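Local coordinates for protein formate dehydrogenase (Staphylococcus aureus, PDB 6TTB) that catalyses the NAD-dependent oxidation of formate, probably to carbon dioxide, at residues A151-D154 with L155-L159. Sequence-based numbering, arbitrary orientation.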
loop_
_atom_site.group_PDB
_atom_site.type_symbol
_atom_site.label_atom_id
_atom_site.label_comp_id
_atom_site.label_asym_id
_atom_site.label_seq_id
_atom_site.Cartn_x
_atom_site.Cartn_y
_atom_site.Cartn_z
ATOM N N ALA A 151 -7.445 -2.801 2.310
ATOM C CA ALA A 151 -7.168 -3.791 1.268
ATOM C C ALA A 151 -6.512 -3.154 0.045
ATOM O O ALA A 151 -5.645 -3.756 -0.568
ATOM C CB ALA A 151 -8.392 -4.643 0.903
ATOM N N VAL A 152 -6.977 -1.964 -0.360
ATOM C CA VAL A 152 -6.419 -1.379 -1.570
ATOM C C VAL A 152 -4.997 -0.970 -1.266
ATOM O O VAL A 152 -4.099 -1.190 -2.093
ATOM C CB VAL A 152 -7.293 -0.270 -2.209
ATOM C CG1 VAL A 152 -8.702 -0.756 -2.473
ATOM C CG2 VAL A 152 -7.390 0.876 -1.346
ATOM N N MET A 153 -4.754 -0.605 -0.003
ATOM C CA MET A 153 -3.391 -0.268 0.415
ATOM C C MET A 153 -2.497 -1.491 0.241
ATOM O O MET A 153 -1.421 -1.420 -0.396
ATOM C CB MET A 153 -3.372 0.146 1.864
ATOM C CG MET A 153 -2.033 0.375 2.421
ATOM S SD MET A 153 -2.186 0.746 4.198
ATOM C CE MET A 153 -2.374 -0.912 4.885
ATOM N N ASP A 154 -3.001 -2.624 0.723
ATOM C CA ASP A 154 -2.327 -3.897 0.537
ATOM C C ASP A 154 -2.066 -4.179 -0.936
ATOM O O ASP A 154 -0.953 -4.629 -1.258
ATOM C CB ASP A 154 -3.077 -5.044 1.207
ATOM C CG ASP A 154 -3.121 -5.021 2.737
ATOM O OD1 ASP A 154 -2.385 -4.324 3.335
ATOM O OD2 ASP A 154 -3.846 -5.790 3.275
ATOM N N LEU A 155 -3.082 -4.003 -1.831
ATOM C CA LEU A 155 -2.804 -4.189 -3.271
ATOM C C LEU A 155 -1.587 -3.368 -3.633
ATOM O O LEU A 155 -0.611 -3.901 -4.073
ATOM C CB LEU A 155 -3.961 -3.748 -4.172
ATOM C CG LEU A 155 -5.022 -4.799 -4.564
ATOM C CD1 LEU A 155 -4.513 -6.255 -4.394
ATOM C CD2 LEU A 155 -6.236 -4.580 -3.741
ATOM N N LEU A 156 -1.638 -2.072 -3.331
ATOM C CA LEU A 156 -0.595 -1.163 -3.711
ATOM C C LEU A 156 0.738 -1.617 -3.132
ATOM O O LEU A 156 1.675 -1.777 -3.864
ATOM C CB LEU A 156 -0.996 0.240 -3.247
ATOM C CG LEU A 156 -2.132 0.889 -4.055
ATOM C CD1 LEU A 156 -2.762 2.035 -3.304
ATOM C CD2 LEU A 156 -1.647 1.381 -5.405
ATOM N N ILE A 157 0.817 -1.854 -1.820
ATOM C CA ILE A 157 2.091 -2.231 -1.186
ATOM C C ILE A 157 2.634 -3.474 -1.871
ATOM O O ILE A 157 3.806 -3.609 -2.087
ATOM C CB ILE A 157 1.897 -2.483 0.329
ATOM C CG1 ILE A 157 1.570 -1.205 1.090
ATOM C CG2 ILE A 157 3.098 -3.216 0.937
ATOM C CD1 ILE A 157 1.296 -1.425 2.547
ATOM N N LEU A 158 1.766 -4.412 -2.136
ATOM C CA LEU A 158 2.154 -5.642 -2.783
ATOM C C LEU A 158 2.691 -5.400 -4.219
ATOM O O LEU A 158 3.804 -5.814 -4.551
ATOM C CB LEU A 158 0.936 -6.567 -2.711
ATOM C CG LEU A 158 1.015 -7.678 -1.620
ATOM C CD1 LEU A 158 2.061 -7.392 -0.543
ATOM C CD2 LEU A 158 -0.303 -7.935 -0.962
ATOM N N LEU A 159 1.906 -4.766 -5.099
ATOM C CA LEU A 159 2.329 -4.642 -6.498
ATOM C C LEU A 159 3.523 -3.701 -6.597
ATOM O O LEU A 159 4.426 -3.905 -7.371
ATOM C CB LEU A 159 1.174 -4.153 -7.386
ATOM C CG LEU A 159 0.183 -5.251 -7.782
ATOM C CD1 LEU A 159 -1.223 -4.712 -7.686
ATOM C CD2 LEU A 159 0.458 -5.821 -9.172
#
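Two successive turns of alpha helix 144-160, buried at this point and part of the NAD-binding Rossmann-type domain, meet here through the i to i+4 bonding of the backbone and one side-chain pair of the same spacing. Leu155 N donates to Ala151 O at 2.9 Å, and Leu156 N reaches Val152 O at the same length, with a nearly straight N-H...O angle of 170°. Ile157 N to Met153 O follows, with the donor close to the line of the carbonyl bond, whereas Leu158 N approaches Asp154 O tilted 26° from the carbonyl plane. On one flank Met153 and Ile157 lie side by side and point the same way. Met153 is extended through its first two torsions, with CG anti to the backbone N (chi1 174°), and its CG meets the end of Ile157, CD1, at 3.8 Å. Tyr162 of the second subunit packs on both, and Leu156 touches Leu156 of that subunit, so this face belongs to the dimer interface. Other flanks fit into the domain: Val152 and Leu155 rest on Leu207 of helix 198-207, while Asp154 and Leu158 touch Val272 of strand 269-273 and Ala298 of strand 294-299. Leu155 folds back along its own helix, where its CD2 lies 3.9 Å from Val152 CA.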